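PDB 4HVT: post-proline cleaving enzyme from Rickettsia typhi, which probably acts as a serine endopeptidase of the prolyl oligopeptidase family, cutting peptides after proline with an alpha/beta-hydrolase domain capped by a beta-propeller. Local coordinates for residues R597-G602 and G612-P617; Y447-K452 and F465-K470; I258-N263 and Y272-K277; V129-V134 and Y144-S149. All blocks are in the same frame, centred on the assembly; numbering follows the deposited sequence.

How the interactions relate
Followed from the N terminus, the four contacts come one after another, each closing its own short loop before the next opens; none nests in or crosses another. Interactions 4 and 3 are hairpin pairings in two different antiparallel sheets of the beta-propeller, their centres about 23 Å apart. Interaction 2 is again a hairpin, but it forms the margin of the mixed sheet of the alpha/beta-hydrolase domain and lies on the far side of the chain's centre from both propeller contacts. Interaction 1 differs in kind: residues 597-602 and 612-617 bracket helix 608-611 in the hydrolase part, about 14 Å from interaction 3 and 15 Å from interaction 4 at the nearest atoms.

Interaction 1. Residues R597-G602 and G612-P617; sequences RYKEFG and GDPEIP. With EDO (1,2-ethanediol), chain E.
Lys599 reaches from a short 3-10 segment across to the turn at 613-616, where two carboxylates await its ammonium. Its CB is directed at the turn, CG stands over one face of the Tyr598 ring, offset toward the rim, and the chain bends once, at chi3 (-53°). Lys599 CD passes 4.2 Å from Pro614 CD, and its CE comes 3.4 Å from Asp613 OD1. Lys599 NZ donates to Asp613 OD1 at 2.7 Å, on the syn side of that carboxylate, and to Glu615 OE1 at 2.9 Å, on the anti side. A long, flexible lysine suits this place because its methylenes can pass beside the proline ring while its tip serves both acids. Asp613 OD1 also accepts from the backbone N of Glu615 at 3.0 Å, forming an Asx turn; the two donors approach from opposite faces of the carboxylate. Beside the lysine, Tyr598 OH donates to Gly612 O at 2.7 Å, and Tyr598 CE2 lies 3.8 Å from Pro614 CG. Tyrosine thus combines apolar packing with a polar tip. Helix 608-611 of the alpha/beta-hydrolase domain links the two sides, and Val608 touches both Lys599 and Asp613. With one cation shared by two acids, the network would probably favour the charged form of all three groups.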
loop_
_atom_site.group_PDB
_atom_site.type_symbol
_atom_site.label_atom_id
_atom_site.label_comp_id
_atom_site.label_asym_id
_atom_site.label_seq_id
_atom_site.Cartn_x
_atom_site.Cartn_y
_atom_site.Cartn_z
ATOM N N ARG A 597 6.313 3.600 -23.028
ATOM C CA ARG A 597 4.930 4.013 -23.266
ATOM C C ARG A 597 4.101 4.156 -21.994
ATOM O O ARG A 597 2.913 4.405 -22.084
ATOM C CB ARG A 597 4.229 2.988 -24.189
ATOM C CG ARG A 597 4.924 2.878 -25.548
ATOM C CD ARG A 597 4.080 2.172 -26.611
ATOM N NE ARG A 597 2.765 2.718 -26.801
ATOM C CZ ARG A 597 1.701 2.067 -27.284
ATOM N NH1 ARG A 597 1.789 0.825 -27.698
ATOM N NH2 ARG A 597 0.538 2.693 -27.381
ATOM N N TYR A 598 4.738 4.053 -20.839
ATOM C CA TYR A 598 3.978 3.997 -19.557
ATOM C C TYR A 598 3.048 5.180 -19.354
ATOM O O TYR A 598 1.994 5.023 -18.741
ATOM C CB TYR A 598 4.844 3.761 -18.294
ATOM C CG TYR A 598 5.628 4.943 -17.826
ATOM C CD1 TYR A 598 5.085 5.834 -16.922
ATOM C CD2 TYR A 598 6.922 5.138 -18.259
ATOM C CE1 TYR A 598 5.797 6.916 -16.490
ATOM C CE2 TYR A 598 7.667 6.203 -17.827
ATOM C CZ TYR A 598 7.097 7.098 -16.909
ATOM O OH TYR A 598 7.777 8.183 -16.435
ATOM N N LYS A 599 3.398 6.356 -19.901
ATOM C CA LYS A 599 2.542 7.521 -19.684
ATOM C C LYS A 599 1.171 7.383 -20.360
ATOM O O LYS A 599 0.238 8.092 -19.982
ATOM C CB LYS A 599 3.176 8.841 -20.174
ATOM C CG LYS A 599 4.479 9.222 -19.477
ATOM C CD LYS A 599 5.077 10.567 -19.887
ATOM C CE LYS A 599 5.288 10.791 -21.401
ATOM N NZ LYS A 599 5.814 12.167 -21.694
ATOM N N GLU A 600 1.083 6.536 -21.384
ATOM C CA GLU A 600 -0.137 6.367 -22.153
ATOM C C GLU A 600 -1.181 5.497 -21.486
ATOM O O GLU A 600 -2.263 5.399 -22.002
ATOM C CB GLU A 600 0.205 5.764 -23.520
ATOM C CG GLU A 600 1.113 6.619 -24.370
ATOM C CD GLU A 600 1.466 5.865 -25.646
ATOM O OE1 GLU A 600 0.517 5.552 -26.416
ATOM O OE2 GLU A 600 2.670 5.593 -25.896
ATOM N N PHE A 601 -0.856 4.854 -20.360
ATOM C CA PHE A 601 -1.700 3.799 -19.800
ATOM C C PHE A 601 -2.002 4.078 -18.333
ATOM O O PHE A 601 -1.083 4.413 -17.555
ATOM C CB PHE A 601 -1.021 2.433 -19.925
ATOM C CG PHE A 601 -0.875 1.988 -21.360
ATOM C CD1 PHE A 601 -1.952 1.420 -22.028
ATOM C CD2 PHE A 601 0.304 2.167 -22.036
ATOM C CE1 PHE A 601 -1.828 1.035 -23.354
ATOM C CE2 PHE A 601 0.427 1.844 -23.387
ATOM C CZ PHE A 601 -0.632 1.241 -24.039
ATOM N N GLY A 602 -3.276 3.937 -17.939
ATOM C CA GLY A 602 -3.635 4.091 -16.520
ATOM C C GLY A 602 -3.216 5.448 -15.959
ATOM O O GLY A 602 -3.337 6.458 -16.682
ATOM N N GLY A 612 11.644 9.018 -14.911
ATOM C CA GLY A 612 12.097 9.884 -16.037
ATOM C C GLY A 612 11.058 9.892 -17.132
ATOM O O GLY A 612 10.211 9.003 -17.204
ATOM N N ASP A 613 11.138 10.912 -17.988
ATOM C CA ASP A 613 10.221 11.137 -19.086
ATOM C C ASP A 613 10.734 10.492 -20.399
ATOM O O ASP A 613 11.680 10.976 -20.974
ATOM C CB ASP A 613 10.014 12.628 -19.261
ATOM C CG ASP A 613 8.913 12.947 -20.184
ATOM O OD1 ASP A 613 8.448 12.074 -20.954
ATOM O OD2 ASP A 613 8.465 14.093 -20.149
ATOM N N PRO A 614 10.090 9.418 -20.859
ATOM C CA PRO A 614 10.522 8.833 -22.158
ATOM C C PRO A 614 10.489 9.746 -23.384
ATOM O O PRO A 614 11.033 9.337 -24.444
ATOM C CB PRO A 614 9.562 7.635 -22.353
ATOM C CG PRO A 614 8.617 7.586 -21.190
ATOM C CD PRO A 614 8.857 8.791 -20.321
ATOM N N GLU A 615 9.897 10.932 -23.285
ATOM C CA GLU A 615 9.929 11.866 -24.378
ATOM C C GLU A 615 11.047 12.935 -24.205
ATOM O O GLU A 615 11.123 13.864 -24.972
ATOM C CB GLU A 615 8.540 12.477 -24.589
ATOM C CG GLU A 615 7.538 11.429 -25.058
ATOM C CD GLU A 615 6.173 11.991 -25.381
ATOM O OE1 GLU A 615 5.615 12.685 -24.526
ATOM O OE2 GLU A 615 5.698 11.809 -26.539
ATOM N N ILE A 616 11.876 12.799 -23.151
ATOM C CA ILE A 616 13.097 13.600 -23.029
ATOM C C ILE A 616 14.252 12.665 -23.473
ATOM O O ILE A 616 14.453 11.622 -22.879
ATOM C CB ILE A 616 13.385 14.159 -21.602
ATOM C CG1 ILE A 616 12.292 15.171 -21.245
ATOM C CG2 ILE A 616 14.734 14.913 -21.680
ATOM C CD1 ILE A 616 12.299 15.665 -19.809
ATOM N N PRO A 617 14.970 13.024 -24.543
ATOM C CA PRO A 617 15.997 12.127 -25.086
ATOM C C PRO A 617 16.920 11.492 -24.035
ATOM O O PRO A 617 17.178 10.282 -24.084
ATOM C CB PRO A 617 16.778 13.020 -26.039
ATOM C CG PRO A 617 15.838 14.038 -26.495
ATOM C CD PRO A 617 14.847 14.248 -25.357
HETATM C C1 EDO E . -7.079 4.211 -18.429
HETATM O O1 EDO E . -6.973 3.120 -17.506
HETATM C C2 EDO E . -6.514 3.898 -19.793
HETATM O O2 EDO E . -5.106 4.127 -19.915
#

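Interaction 2. Residues Y447-K452 and F465-K470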
loop_
_atom_site.group_PDB
_atom_site.type_symbol
_atom_site.label_atom_id
_atom_site.label_comp_id
_atom_site.label_asym_id
_atom_site.label_seq_id
_atom_site.Cartn_x
_atom_site.Cartn_y
_atom_site.Cartn_z
ATOM N N TYR A 447 12.196 -21.988 13.477
ATOM C CA TYR A 447 12.705 -21.089 12.406
ATOM C C TYR A 447 13.804 -20.110 12.845
ATOM O O TYR A 447 14.001 -19.831 14.032
ATOM C CB TYR A 447 11.520 -20.342 11.809
ATOM C CG TYR A 447 10.477 -21.288 11.344
ATOM C CD1 TYR A 447 10.537 -21.849 10.061
ATOM C CD2 TYR A 447 9.466 -21.713 12.202
ATOM C CE1 TYR A 447 9.603 -22.797 9.643
ATOM C CE2 TYR A 447 8.521 -22.656 11.795
ATOM C CZ TYR A 447 8.578 -23.184 10.520
ATOM O OH TYR A 447 7.638 -24.128 10.160
ATOM N N VAL A 448 14.522 -19.587 11.863
ATOM C CA VAL A 448 15.548 -18.593 12.092
ATOM C C VAL A 448 15.213 -17.383 11.239
ATOM O O VAL A 448 14.845 -17.532 10.074
ATOM C CB VAL A 448 16.942 -19.104 11.680
ATOM C CG1 VAL A 448 17.985 -18.012 11.934
ATOM C CG2 VAL A 448 17.298 -20.354 12.457
ATOM N N LEU A 449 15.382 -16.220 11.841
ATOM C CA LEU A 449 15.273 -14.924 11.200
ATOM C C LEU A 449 16.635 -14.256 11.350
ATOM O O LEU A 449 17.076 -13.951 12.498
ATOM C CB LEU A 449 14.179 -14.090 11.875
ATOM C CG LEU A 449 14.155 -12.600 11.487
ATOM C CD1 LEU A 449 14.005 -12.445 9.966
ATOM C CD2 LEU A 449 13.071 -11.849 12.222
ATOM N N GLU A 450 17.315 -14.015 10.215
ATOM C CA GLU A 450 18.583 -13.311 10.248
ATOM C C GLU A 450 18.496 -12.001 9.473
ATOM O O GLU A 450 18.022 -11.976 8.330
ATOM C CB GLU A 450 19.693 -14.139 9.634
ATOM C CG GLU A 450 20.297 -15.218 10.472
ATOM C CD GLU A 450 21.468 -15.822 9.722
ATOM O OE1 GLU A 450 21.352 -16.981 9.288
ATOM O OE2 GLU A 450 22.460 -15.081 9.486
ATOM N N GLN A 451 19.043 -10.949 10.056
ATOM C CA GLN A 451 19.218 -9.680 9.325
ATOM C C GLN A 451 20.642 -9.585 8.870
ATOM O O GLN A 451 21.570 -9.685 9.673
ATOM C CB GLN A 451 18.831 -8.491 10.202
ATOM C CG GLN A 451 19.026 -7.186 9.491
ATOM C CD GLN A 451 18.494 -6.007 10.262
ATOM O OE1 GLN A 451 17.854 -6.159 11.334
ATOM N NE2 GLN A 451 18.779 -4.813 9.741
ATOM N N LYS A 452 20.830 -9.546 7.567
ATOM C CA LYS A 452 22.105 -9.586 6.954
ATOM C C LYS A 452 22.301 -8.376 6.028
ATOM O O LYS A 452 21.402 -7.548 5.880
ATOM C CB LYS A 452 22.201 -10.924 6.182
ATOM C CG LYS A 452 22.199 -12.169 7.072
ATOM C CD LYS A 452 22.124 -13.454 6.270
ATOM C CE LYS A 452 23.461 -13.820 5.646
ATOM N NZ LYS A 452 24.257 -14.685 6.553
ATOM N N PHE A 465 16.659 -9.593 4.833
ATOM C CA PHE A 465 16.076 -10.474 5.828
ATOM C C PHE A 465 15.930 -11.888 5.284
ATOM O O PHE A 465 15.318 -12.128 4.212
ATOM C CB PHE A 465 14.771 -9.911 6.333
ATOM C CG PHE A 465 14.961 -8.649 7.098
ATOM C CD1 PHE A 465 15.202 -8.670 8.456
ATOM C CD2 PHE A 465 14.962 -7.435 6.447
ATOM C CE1 PHE A 465 15.413 -7.477 9.170
ATOM C CE2 PHE A 465 15.207 -6.266 7.102
ATOM C CZ PHE A 465 15.383 -6.254 8.496
ATOM N N LEU A 466 16.536 -12.818 6.013
ATOM C CA LEU A 466 16.602 -14.187 5.614
ATOM C C LEU A 466 15.832 -15.032 6.654
ATOM O O LEU A 466 16.120 -14.931 7.859
ATOM C CB LEU A 466 18.064 -14.602 5.615
ATOM C CG LEU A 466 18.345 -16.075 5.421
ATOM C CD1 LEU A 466 17.942 -16.629 4.058
ATOM C CD2 LEU A 466 19.839 -16.328 5.671
ATOM N N VAL A 467 14.861 -15.835 6.206
ATOM C CA VAL A 467 14.062 -16.702 7.085
ATOM C C VAL A 467 14.131 -18.138 6.546
ATOM O O VAL A 467 13.946 -18.385 5.339
ATOM C CB VAL A 467 12.583 -16.279 7.135
ATOM C CG1 VAL A 467 11.721 -17.278 7.919
ATOM C CG2 VAL A 467 12.481 -14.924 7.790
ATOM N N TYR A 468 14.420 -19.087 7.429
ATOM C CA TYR A 468 14.527 -20.481 7.021
ATOM C C TYR A 468 14.128 -21.397 8.166
ATOM O O TYR A 468 13.983 -20.984 9.345
ATOM C CB TYR A 468 15.938 -20.853 6.487
ATOM C CG TYR A 468 17.087 -20.636 7.438
ATOM C CD1 TYR A 468 17.796 -19.427 7.472
ATOM C CD2 TYR A 468 17.500 -21.658 8.278
ATOM C CE1 TYR A 468 18.881 -19.266 8.342
ATOM C CE2 TYR A 468 18.563 -21.488 9.134
ATOM C CZ TYR A 468 19.259 -20.298 9.143
ATOM O OH TYR A 468 20.290 -20.171 10.065
ATOM N N LYS A 469 13.905 -22.644 7.803
ATOM C CA LYS A 469 13.550 -23.653 8.823
ATOM C C LYS A 469 14.816 -24.258 9.448
ATOM O O LYS A 469 15.752 -24.595 8.748
ATOM C CB LYS A 469 12.676 -24.716 8.164
ATOM C CG LYS A 469 11.901 -25.583 9.144
ATOM C CD LYS A 469 11.092 -26.637 8.392
ATOM C CE LYS A 469 10.269 -27.532 9.315
ATOM N NZ LYS A 469 9.126 -28.180 8.594
ATOM N N LYS A 470 14.872 -24.392 10.769
ATOM C CA LYS A 470 16.057 -24.973 11.392
ATOM C C LYS A 470 16.278 -26.385 10.864
ATOM O O LYS A 470 15.329 -27.168 10.656
ATOM C CB LYS A 470 15.938 -24.993 12.898
ATOM C CG LYS A 470 16.178 -23.645 13.538
ATOM C CD LYS A 470 15.990 -23.672 15.030
ATOM C CE LYS A 470 15.929 -22.267 15.598
ATOM N NZ LYS A 470 15.902 -22.322 17.079
#
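Strands 447-452 and 465-469 run antiparallel, their axes 4.7 Å apart and their directions 167° from each other. Val448 pairs with Tyr468, and Glu450 with Leu466, as hydrogen-bonded pairs. Each is closed by two backbone bonds, the shortest from Glu450 N to Leu466 O at 2.8 Å. On the face of these four residues, Val448 CB lies over the Tyr468 ring, 3.9 Å from its centroid, in a CH-pi contact. A branched valine suits this spot: Val448 CG1 nears the phenol oxygen, while its CG2 packs 3.6 Å from Lys470 CG. Tyr468 reaches its neighbour with CG between its own backbone N and carbonyl carbon (chi1 59°); its hydroxyl makes a weak bond to Glu450 OE1 at the ring edge.

The other face mixes apolar residues with Gln451 and Lys469. Leu449 CD1 meets Val467 CG2 at 3.6 Å, and Gln451 lies alongside Phe465, amide and ring planes 41° apart. Gln451 CB, CG and the amide touch the CE1 side of the Phe465 ring, while the amide also bonds Asn369 and Asn396. Strand 447-455 is outermost in the hydrolase sheet, with strand 461-469 between it and strand 510-514; Val505 of helix 498-505 packs against Tyr447 and Val467.

Interaction 3. Residues I258-N263 and Y272-K277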
loop_
_atom_site.group_PDB
_atom_site.type_symbol
_atom_site.label_atom_id
_atom_site.label_comp_id
_atom_site.label_asym_id
_atom_site.label_seq_id
_atom_site.Cartn_x
_atom_site.Cartn_y
_atom_site.Cartn_z
ATOM N N ILE A 258 -10.004 22.399 7.110
ATOM C CA ILE A 258 -9.783 21.394 6.115
ATOM C C ILE A 258 -8.439 21.603 5.432
ATOM O O ILE A 258 -8.106 22.737 5.018
ATOM C CB ILE A 258 -10.952 21.422 5.058
ATOM C CG1 ILE A 258 -12.337 21.199 5.721
ATOM C CG2 ILE A 258 -10.674 20.468 3.894
ATOM C CD1 ILE A 258 -12.581 19.838 6.296
ATOM N N PHE A 259 -7.667 20.507 5.317
ATOM C CA PHE A 259 -6.397 20.503 4.628
ATOM C C PHE A 259 -6.667 20.120 3.197
ATOM O O PHE A 259 -7.122 19.023 2.920
ATOM C CB PHE A 259 -5.481 19.493 5.334
ATOM C CG PHE A 259 -4.091 19.329 4.705
ATOM C CD1 PHE A 259 -3.146 20.346 4.774
ATOM C CD2 PHE A 259 -3.732 18.157 4.145
ATOM C CE1 PHE A 259 -1.881 20.202 4.253
ATOM C CE2 PHE A 259 -2.437 17.994 3.644
ATOM C CZ PHE A 259 -1.521 19.004 3.676
ATOM N N ILE A 260 -6.332 21.024 2.292
ATOM C CA ILE A 260 -6.466 20.768 0.835
ATOM C C ILE A 260 -5.084 20.555 0.309
ATOM O O ILE A 260 -4.219 21.393 0.535
ATOM C CB ILE A 260 -7.104 21.945 0.144
ATOM C CG1 ILE A 260 -8.594 22.023 0.603
ATOM C CG2 ILE A 260 -7.006 21.795 -1.352
ATOM C CD1 ILE A 260 -9.307 23.186 -0.024
ATOM N N SER A 261 -4.868 19.417 -0.359
ATOM C CA SER A 261 -3.560 19.038 -0.822
ATOM C C SER A 261 -3.598 18.738 -2.336
ATOM O O SER A 261 -4.260 17.819 -2.771
ATOM C CB SER A 261 -3.054 17.861 0.006
ATOM O OG SER A 261 -1.740 17.449 -0.362
ATOM N N ALA A 262 -2.870 19.568 -3.073
ATOM C CA ALA A 262 -2.736 19.461 -4.530
ATOM C C ALA A 262 -1.343 18.918 -4.840
ATOM O O ALA A 262 -0.352 19.588 -4.682
ATOM C CB ALA A 262 -2.934 20.799 -5.202
ATOM N N ASN A 263 -1.318 17.701 -5.303
ATOM C CA ASN A 263 -0.072 17.014 -5.571
ATOM C C ASN A 263 0.303 17.361 -7.040
ATOM O O ASN A 263 -0.439 17.022 -7.971
ATOM C CB ASN A 263 -0.251 15.530 -5.352
ATOM C CG ASN A 263 1.069 14.786 -5.480
ATOM O OD1 ASN A 263 1.836 15.101 -6.377
ATOM N ND2 ASN A 263 1.354 13.856 -4.602
ATOM N N TYR A 272 -3.151 23.943 1.241
ATOM C CA TYR A 272 -3.942 25.049 1.728
ATOM C C TYR A 272 -4.750 24.668 2.985
ATOM O O TYR A 272 -5.071 23.530 3.211
ATOM C CB TYR A 272 -4.994 25.509 0.703
ATOM C CG TYR A 272 -4.425 25.795 -0.672
ATOM C CD1 TYR A 272 -4.091 24.776 -1.542
ATOM C CD2 TYR A 272 -4.288 27.099 -1.079
ATOM C CE1 TYR A 272 -3.581 25.073 -2.796
ATOM C CE2 TYR A 272 -3.766 27.387 -2.325
ATOM C CZ TYR A 272 -3.415 26.338 -3.145
ATOM O OH TYR A 272 -2.896 26.636 -4.424
ATOM N N ILE A 273 -5.080 25.685 3.755
ATOM C CA ILE A 273 -6.097 25.537 4.758
ATOM C C ILE A 273 -7.365 26.146 4.235
ATOM O O ILE A 273 -7.376 27.326 3.872
ATOM C CB ILE A 273 -5.734 26.255 6.088
ATOM C CG1 ILE A 273 -4.428 25.674 6.653
ATOM C CG2 ILE A 273 -6.823 26.073 7.153
ATOM C CD1 ILE A 273 -3.983 26.372 7.907
ATOM N N LEU A 274 -8.432 25.365 4.231
ATOM C CA LEU A 274 -9.800 25.863 3.933
ATOM C C LEU A 274 -10.504 25.950 5.279
ATOM O O LEU A 274 -10.676 24.942 6.007
ATOM C CB LEU A 274 -10.561 24.939 3.028
ATOM C CG LEU A 274 -12.007 25.282 2.775
ATOM C CD1 LEU A 274 -12.182 26.464 1.836
ATOM C CD2 LEU A 274 -12.702 24.089 2.214
ATOM N N ASP A 275 -10.886 27.164 5.656
ATOM C CA ASP A 275 -11.540 27.383 6.930
ATOM C C ASP A 275 -13.035 27.547 6.629
ATOM O O ASP A 275 -13.400 28.440 5.790
ATOM C CB ASP A 275 -10.968 28.664 7.550
ATOM C CG ASP A 275 -11.181 28.768 9.001
ATOM O OD1 ASP A 275 -12.198 28.249 9.468
ATOM O OD2 ASP A 275 -10.377 29.495 9.668
ATOM N N THR A 276 -13.881 26.726 7.249
ATOM C CA THR A 276 -15.301 26.625 6.786
ATOM C C THR A 276 -16.332 27.310 7.689
ATOM O O THR A 276 -17.528 27.234 7.434
ATOM C CB THR A 276 -15.733 25.162 6.589
ATOM O OG1 THR A 276 -15.576 24.472 7.821
ATOM C CG2 THR A 276 -14.846 24.387 5.578
ATOM N N LYS A 277 -15.884 28.009 8.724
ATOM C CA LYS A 277 -16.829 28.432 9.776
ATOM C C LYS A 277 -17.260 29.865 9.671
ATOM O O LYS A 277 -18.149 30.277 10.442
ATOM C CB LYS A 277 -16.290 28.067 11.173
ATOM C CG LYS A 277 -14.917 28.589 11.494
ATOM C CD LYS A 277 -14.490 28.193 12.909
ATOM C CE LYS A 277 -13.057 28.622 13.207
ATOM N NZ LYS A 277 -12.129 27.837 12.289
#
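This is an antiparallel hairpin contact between the two inner strands of a four-stranded propeller sheet, as expected of a propeller blade. Ile258 and Leu274 form one hydrogen-bonded pair, Ile260 and Tyr272 the next, with the non-hydrogen-bonded pair Phe259 and Ile273 between them. The first pair is joined by Leu274 N to Ile258 O at 2.8 Å and by Ile258 N to Leu274 O at 2.9 Å. The second is linked by Ile260 N to Tyr272 O at 3.0 Å and by Tyr272 N to Ile260 O. Strand directions 142° apart show a marked twist.

Ile260 carries much of the side-chain packing. Its CG1 stands beside the backbone N (chi1 -69°), and chi2 is extended, which brings Ile260 CD1 to 3.7 Å from Leu274 CB. Ile260 CG2, the other branch, lies 4.2 Å from Tyr272 CD1, so the beta-branched residue serves two neighbours at once. Tyrosine suits the partly exposed position opposite, being able to pack through its ring while retaining a polar end. Further along, Ile258 CG1 meets CG2 of Thr276, a residue whose OG1 bonds Ser256 O.

Strand 242-247 flanks the pair beside 257-263, with Val243 against Ile260; beyond 269-275 lies strand 282-285, where Leu283 touches both Ile260 and Tyr272.

Interaction 4. Residues V129-V134 and Y144-S149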
loop_
_atom_site.group_PDB
_atom_site.type_symbol
_atom_site.label_atom_id
_atom_site.label_comp_id
_atom_site.label_asym_id
_atom_site.label_seq_id
_atom_site.Cartn_x
_atom_site.Cartn_y
_atom_site.Cartn_z
ATOM N N VAL A 129 -19.304 -5.635 -4.689
ATOM C CA VAL A 129 -19.170 -4.315 -4.029
ATOM C C VAL A 129 -18.148 -4.503 -2.917
ATOM O O VAL A 129 -18.383 -5.248 -2.005
ATOM C CB VAL A 129 -20.515 -3.841 -3.422
ATOM C CG1 VAL A 129 -20.336 -2.523 -2.701
ATOM C CG2 VAL A 129 -21.577 -3.678 -4.500
ATOM N N ALA A 130 -16.991 -3.876 -3.064
ATOM C CA ALA A 130 -15.883 -3.965 -2.133
ATOM C C ALA A 130 -15.914 -2.840 -1.114
ATOM O O ALA A 130 -16.141 -1.687 -1.452
ATOM C CB ALA A 130 -14.567 -3.922 -2.902
ATOM N N TYR A 131 -15.694 -3.180 0.161
ATOM C CA TYR A 131 -15.520 -2.209 1.235
ATOM C C TYR A 131 -14.196 -1.511 1.120
ATOM O O TYR A 131 -13.136 -2.155 0.978
ATOM C CB TYR A 131 -15.529 -2.963 2.556
ATOM C CG TYR A 131 -15.121 -2.199 3.792
ATOM C CD1 TYR A 131 -15.952 -1.269 4.359
ATOM C CD2 TYR A 131 -13.882 -2.420 4.389
ATOM C CE1 TYR A 131 -15.587 -0.572 5.508
ATOM C CE2 TYR A 131 -13.525 -1.768 5.555
ATOM C CZ TYR A 131 -14.375 -0.853 6.101
ATOM O OH TYR A 131 -13.998 -0.200 7.244
ATOM N N ARG A 132 -14.222 -0.182 1.177
ATOM C CA ARG A 132 -13.020 0.621 1.018
ATOM C C ARG A 132 -12.821 1.659 2.160
ATOM O O ARG A 132 -12.027 2.570 2.001
ATOM C CB ARG A 132 -12.978 1.344 -0.362
ATOM C CG ARG A 132 -13.220 0.479 -1.592
ATOM C CD ARG A 132 -12.122 -0.567 -1.882
ATOM N NE ARG A 132 -10.842 0.043 -2.098
ATOM C CZ ARG A 132 -10.319 0.282 -3.299
ATOM N NH1 ARG A 132 -10.991 -0.015 -4.386
ATOM N NH2 ARG A 132 -9.105 0.818 -3.396
ATOM N N GLY A 133 -13.451 1.424 3.308
ATOM C CA GLY A 133 -13.220 2.219 4.532
ATOM C C GLY A 133 -14.412 3.090 4.869
ATOM O O GLY A 133 -15.389 3.106 4.137
ATOM N N VAL A 134 -14.317 3.779 6.004
ATOM C CA VAL A 134 -15.452 4.548 6.530
ATOM C C VAL A 134 -14.947 5.856 7.078
ATOM O O VAL A 134 -13.760 5.995 7.429
ATOM C CB VAL A 134 -16.256 3.845 7.670
ATOM C CG1 VAL A 134 -16.733 2.477 7.299
ATOM C CG2 VAL A 134 -15.449 3.802 8.979
ATOM N N TYR A 144 -22.077 7.484 9.245
ATOM C CA TYR A 144 -20.842 7.101 8.587
ATOM C C TYR A 144 -20.996 7.284 7.097
ATOM O O TYR A 144 -22.084 7.121 6.581
ATOM C CB TYR A 144 -20.514 5.615 8.842
ATOM C CG TYR A 144 -20.033 5.297 10.232
ATOM C CD1 TYR A 144 -20.943 5.156 11.274
ATOM C CD2 TYR A 144 -18.679 5.140 10.512
ATOM C CE1 TYR A 144 -20.519 4.846 12.555
ATOM C CE2 TYR A 144 -18.251 4.813 11.793
ATOM C CZ TYR A 144 -19.164 4.670 12.802
ATOM O OH TYR A 144 -18.692 4.384 14.069
ATOM N N LEU A 145 -19.932 7.676 6.412
ATOM C CA LEU A 145 -19.881 7.578 4.949
ATOM C C LEU A 145 -19.102 6.318 4.640
ATOM O O LEU A 145 -17.954 6.201 5.048
ATOM C CB LEU A 145 -19.187 8.811 4.355
ATOM C CG LEU A 145 -19.957 10.070 4.689
ATOM C CD1 LEU A 145 -19.047 11.282 4.500
ATOM C CD2 LEU A 145 -21.258 10.227 3.913
ATOM N N ILE A 146 -19.735 5.360 3.977
ATOM C CA ILE A 146 -19.097 4.094 3.665
ATOM C C ILE A 146 -18.533 4.156 2.265
ATOM O O ILE A 146 -19.306 4.241 1.334
ATOM C CB ILE A 146 -20.070 2.877 3.767
ATOM C CG1 ILE A 146 -20.931 2.918 5.042
ATOM C CG2 ILE A 146 -19.313 1.575 3.611
ATOM C CD1 ILE A 146 -20.174 2.803 6.326
ATOM N N SER A 147 -17.204 4.094 2.128
ATOM C CA SER A 147 -16.540 4.024 0.821
ATOM C C SER A 147 -16.563 2.628 0.241
ATOM O O SER A 147 -16.374 1.636 0.965
ATOM C CB SER A 147 -15.107 4.501 0.915
ATOM O OG SER A 147 -15.062 5.901 1.189
ATOM N N MET A 148 -16.805 2.571 -1.059
ATOM C CA MET A 148 -17.026 1.324 -1.793
ATOM C C MET A 148 -16.516 1.449 -3.220
ATOM O O MET A 148 -16.447 2.548 -3.786
ATOM C CB MET A 148 -18.514 0.960 -1.838
ATOM C CG MET A 148 -19.097 0.632 -0.493
ATOM S SD MET A 148 -20.891 0.390 -0.627
ATOM C CE MET A 148 -21.501 1.978 -0.743
ATOM N N SER A 149 -16.158 0.317 -3.805
ATOM C CA SER A 149 -15.827 0.270 -5.224
ATOM C C SER A 149 -16.458 -0.965 -5.844
ATOM O O SER A 149 -16.796 -1.938 -5.157
ATOM C CB SER A 149 -14.310 0.221 -5.404
ATOM O OG SER A 149 -13.750 -0.953 -4.787
#
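Val134 lies against two side chains of the facing strand: its CG1 runs beside Ile146, 3.6 Å from Ile146 CD1, and its CG2 comes 3.8 Å from Tyr144 CD2 at the edge of the ring. The two branches of valine suit this double contact. The strands form a beta hairpin in the propeller, and a beta bulge interrupts their antiparallel register. Tyr131 pairs with Met148 and Val134 with Ile146, so the first strand carries one extra residue between the two pairs. Arg132 N bonds Ser147 O at 2.8 Å, while Ser147 N bonds Gly133 O at 2.9 Å. The positive phi of Gly133 (110°) suits glycine, since a CB would collide with the preceding carbonyl oxygen. Gly133 N lies over the centre of the Tyr131 ring, 3.6 Å above its plane, so one face of that ring packs on the backbone of the bulge.

At the other end, Val129 CG1 packs against Met148 SD; the flexible thioether side chain can fit around the valine. Strand 155-162 adjoins the second strand, and Trp97 of strand 96-101 touches Val134 and Ile146, joining the hairpin to the preceding sheet. Ser149 OG is held by Gly151 O as well as by Arg132. Arg132 folds back through bends at chi2 and chi3, and its NH1, which also bonds Lys153 O, donates to Ser149 OG at 2.9 Å, with the oxygen in the guanidinium plane.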